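Local atomic coordinates of hypothetical protein PH1109 (Pyrococcus horikoshii, PDB entry 2D59), a protein that is of unknown function but belongs to the CoA-binding domain family, with a Rossmann-like fold built on a parallel sheet. Residues Thr20-Ile25 / Lys77-Asp82. Residues are numbered along the deposited sequence; the frame is centred on the assembly and turned at random.
Sequences TRYKKI and KIEVVD
Glu79 reaches across to the turn that links helix 12-21 to strand 24-28 and binds its backbone through one carboxylate oxygen. Glu79 OE1 accepts a hydrogen bond from Lys24 N at 3.0 Å, nearly straight (163°); the donor meets OE1 on its anti side, tilted out of the carboxylate plane, and a weak, bent bond from Lys23 N adds to it. The Glu79 chain runs extended beyond CG (chi2 169°), which sets the carboxylate beside the CD1 edge of the Tyr22 ring. There Glu79 CD lies in the plane of the Tyr22 ring, 3.5 Å from Tyr22 CD1, with carboxylate and ring turned 81° apart. Tyr22 CB rests on Val80 CG2 at 3.5 Å, the two side chains crossing at about a right angle. In return, Lys24 O accepts hydrogen bonds from Val80 N, at 3.0 Å, and from Glu79 N. Lys24, bent at chi2 and chi3, lays CE 3.3 Å from Lys77 O, while its NZ forms a salt bridge with Asp51 and a hydrogen bond with Tyr53 OH. Ile25 CG2 packs beside Asp82 CB. The Ile25-Val80 bridge starts the parallel pairing of strands 24-28 and 80-83, as in Rossmann-like sheets; strand 51-55 flanks the first, and strand 104-107 the second, touching Tyr22 and Val80 through Val104.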
ATOM      1  N   THR A  20      -5.004 -11.885   1.992  1.00 18.64           N
ATOM      2  CA  THR A  20      -4.668 -13.134   2.649  1.00 20.96           C
ATOM      3  C   THR A  20      -3.296 -13.668   2.258  1.00 23.94           C
ATOM      4  O   THR A  20      -2.527 -14.105   3.114  1.00 23.59           O
ATOM      5  CB  THR A  20      -5.732 -14.206   2.340  1.00 23.39           C
ATOM      6  OG1 THR A  20      -7.009 -13.755   2.811  1.00 24.64           O
ATOM      7  CG2 THR A  20      -5.385 -15.518   3.021  1.00 23.76           C
ATOM      8  N   ARG A  21      -2.982 -13.613   0.971  1.00 24.30           N
ATOM      9  CA  ARG A  21      -1.708 -14.132   0.485  1.00 24.96           C
ATOM     10  C   ARG A  21      -0.496 -13.223   0.645  1.00 26.40           C
ATOM     11  O   ARG A  21       0.618 -13.707   0.834  1.00 26.64           O
ATOM     12  CB  ARG A  21      -1.852 -14.544  -0.978  1.00 35.12           C
ATOM     13  CG  ARG A  21      -2.884 -15.640  -1.194  1.00 43.51           C
ATOM     14  CD  ARG A  21      -2.549 -16.894  -0.390  1.00 52.15           C
ATOM     15  NE  ARG A  21      -3.515 -17.971  -0.598  1.00 54.47           N
ATOM     16  CZ  ARG A  21      -4.802 -17.904  -0.268  1.00 59.27           C
ATOM     17  NH1 ARG A  21      -5.291 -16.806   0.291  1.00 62.54           N
ATOM     18  NH2 ARG A  21      -5.601 -18.938  -0.494  1.00 59.89           N
ATOM     19  N   TYR A  22      -0.703 -11.912   0.579  1.00 23.73           N
ATOM     20  CA  TYR A  22       0.408 -10.976   0.708  1.00 22.00           C
ATOM     21  C   TYR A  22       0.423 -10.277   2.065  1.00 26.06           C
ATOM     22  O   TYR A  22      -0.472  -9.495   2.389  1.00 25.25           O
ATOM     23  CB  TYR A  22       0.349  -9.943  -0.419  1.00 24.22           C
ATOM     24  CG  TYR A  22       0.361 -10.565  -1.799  1.00 30.55           C
ATOM     25  CD1 TYR A  22       1.431 -11.355  -2.219  1.00 31.29           C
ATOM     26  CD2 TYR A  22      -0.703 -10.373  -2.681  1.00 26.64           C
ATOM     27  CE1 TYR A  22       1.443 -11.942  -3.484  1.00 33.35           C
ATOM     28  CE2 TYR A  22      -0.701 -10.954  -3.949  1.00 34.56           C
ATOM     29  CZ  TYR A  22       0.373 -11.736  -4.342  1.00 36.05           C
ATOM     30  OH  TYR A  22       0.379 -12.314  -5.592  1.00 35.02           O
ATOM     31  N   LYS A  23       1.455 -10.570   2.854  1.00 24.45           N
ATOM     32  CA  LYS A  23       1.608  -9.985   4.179  1.00 24.16           C
ATOM     33  C   LYS A  23       2.759  -8.983   4.242  1.00 22.44           C
ATOM     34  O   LYS A  23       2.918  -8.295   5.246  1.00 22.15           O
ATOM     35  CB  LYS A  23       1.849 -11.083   5.220  1.00 26.94           C
ATOM     36  CG  LYS A  23       0.742 -12.120   5.300  1.00 29.08           C
ATOM     37  CD  LYS A  23      -0.590 -11.481   5.658  1.00 27.76           C
ATOM     38  CE  LYS A  23      -1.694 -12.524   5.741  1.00 29.76           C
ATOM     39  NZ  LYS A  23      -3.020 -11.917   6.055  1.00 27.37           N
ATOM     40  N   LYS A  24       3.558  -8.913   3.179  1.00 18.83           N
ATOM     41  CA  LYS A  24       4.700  -7.998   3.130  1.00 23.07           C
ATOM     42  C   LYS A  24       4.260  -6.683   2.491  1.00 21.24           C
ATOM     43  O   LYS A  24       4.159  -6.577   1.265  1.00 21.19           O
ATOM     44  CB  LYS A  24       5.836  -8.617   2.309  1.00 22.85           C
ATOM     45  CG  LYS A  24       6.160 -10.055   2.680  1.00 29.86           C
ATOM     46  CD  LYS A  24       6.734 -10.174   4.080  1.00 35.66           C
ATOM     47  CE  LYS A  24       8.144  -9.612   4.150  1.00 41.35           C
ATOM     48  NZ  LYS A  24       8.748  -9.829   5.492  1.00 37.97           N
ATOM     49  N   ILE A  25       4.009  -5.681   3.329  1.00 19.83           N
ATOM     50  CA  ILE A  25       3.543  -4.385   2.850  1.00 18.44           C
ATOM     51  C   ILE A  25       4.524  -3.233   3.000  1.00 21.21           C
ATOM     52  O   ILE A  25       5.087  -3.017   4.073  1.00 20.25           O
ATOM     53  CB  ILE A  25       2.251  -3.929   3.586  1.00 18.74           C
ATOM     54  CG1 ILE A  25       1.279  -5.093   3.741  1.00 25.06           C
ATOM     55  CG2 ILE A  25       1.585  -2.785   2.820  1.00 17.75           C
ATOM     56  CD1 ILE A  25       1.573  -5.926   4.947  1.00 34.76           C
ATOM     57  N   LYS A  77      11.659  -8.620   1.247  1.00 32.32           N
ATOM     58  CA  LYS A  77      10.846  -8.652   0.039  1.00 34.87           C
ATOM     59  C   LYS A  77       9.526  -7.940   0.298  1.00 33.55           C
ATOM     60  O   LYS A  77       8.961  -8.028   1.390  1.00 30.27           O
ATOM     61  CB  LYS A  77      10.573 -10.095  -0.407  1.00 41.05           C
ATOM     62  CG  LYS A  77       9.566 -10.860   0.447  1.00 47.05           C
ATOM     63  CD  LYS A  77      10.161 -11.371   1.750  1.00 58.01           C
ATOM     64  CE  LYS A  77      11.151 -12.506   1.513  1.00 60.61           C
ATOM     65  NZ  LYS A  77      12.394 -12.048   0.833  1.00 65.82           N
ATOM     66  N   ILE A  78       9.047  -7.225  -0.711  1.00 31.92           N
ATOM     67  CA  ILE A  78       7.789  -6.495  -0.609  1.00 27.98           C
ATOM     68  C   ILE A  78       6.821  -7.043  -1.640  1.00 26.02           C
ATOM     69  O   ILE A  78       7.183  -7.231  -2.800  1.00 28.23           O
ATOM     70  CB  ILE A  78       8.001  -4.993  -0.861  1.00 27.22           C
ATOM     71  CG1 ILE A  78       8.825  -4.406   0.283  1.00 26.49           C
ATOM     72  CG2 ILE A  78       6.667  -4.272  -0.959  1.00 26.83           C
ATOM     73  CD1 ILE A  78       8.175  -4.577   1.649  1.00 28.42           C
ATOM     74  N   GLU A  79       5.589  -7.301  -1.214  1.00 27.30           N
ATOM     75  CA  GLU A  79       4.577  -7.835  -2.115  1.00 21.38           C
ATOM     76  C   GLU A  79       3.549  -6.774  -2.490  1.00 26.10           C
ATOM     77  O   GLU A  79       3.133  -6.684  -3.645  1.00 25.48           O
ATOM     78  CB  GLU A  79       3.892  -9.034  -1.463  1.00 23.65           C
ATOM     79  CG  GLU A  79       4.880 -10.108  -1.010  1.00 25.69           C
ATOM     80  CD  GLU A  79       4.250 -11.165  -0.126  1.00 27.00           C
ATOM     81  OE1 GLU A  79       3.576 -10.798   0.858  1.00 25.21           O
ATOM     82  OE2 GLU A  79       4.439 -12.365  -0.406  1.00 31.28           O
ATOM     83  N   VAL A  80       3.153  -5.964  -1.511  1.00 23.72           N
ATOM     84  CA  VAL A  80       2.170  -4.911  -1.744  1.00 19.21           C
ATOM     85  C   VAL A  80       2.715  -3.520  -1.429  1.00 23.81           C
ATOM     86  O   VAL A  80       3.278  -3.285  -0.358  1.00 22.56           O
ATOM     87  CB  VAL A  80       0.893  -5.119  -0.881  1.00 19.76           C
ATOM     88  CG1 VAL A  80      -0.124  -4.018  -1.179  1.00 18.76           C
ATOM     89  CG2 VAL A  80       0.289  -6.490  -1.150  1.00 19.86           C
ATOM     90  N   VAL A  81       2.553  -2.604  -2.374  1.00 19.65           N
ATOM     91  CA  VAL A  81       2.983  -1.230  -2.171  1.00 18.36           C
ATOM     92  C   VAL A  81       1.704  -0.419  -1.969  1.00 19.37           C
ATOM     93  O   VAL A  81       0.958  -0.148  -2.915  1.00 21.22           O
ATOM     94  CB  VAL A  81       3.770  -0.692  -3.379  1.00 21.25           C
ATOM     95  CG1 VAL A  81       4.159   0.761  -3.137  1.00 25.52           C
ATOM     96  CG2 VAL A  81       5.021  -1.533  -3.593  1.00 30.57           C
ATOM     97  N   ASP A  82       1.464  -0.052  -0.716  1.00 19.70           N
ATOM     98  CA  ASP A  82       0.277   0.687  -0.297  1.00 18.93           C
ATOM     99  C   ASP A  82       0.562   2.186  -0.330  1.00 19.18           C
ATOM    100  O   ASP A  82       1.282   2.704   0.523  1.00 19.34           O
ATOM    101  CB  ASP A  82      -0.084   0.220   1.114  1.00 18.48           C
ATOM    102  CG  ASP A  82      -1.456   0.659   1.549  1.00 16.28           C
ATOM    103  OD1 ASP A  82      -2.315   0.905   0.680  1.00 18.93           O
ATOM    104  OD2 ASP A  82      -1.671   0.731   2.777  1.00 19.06           O
TER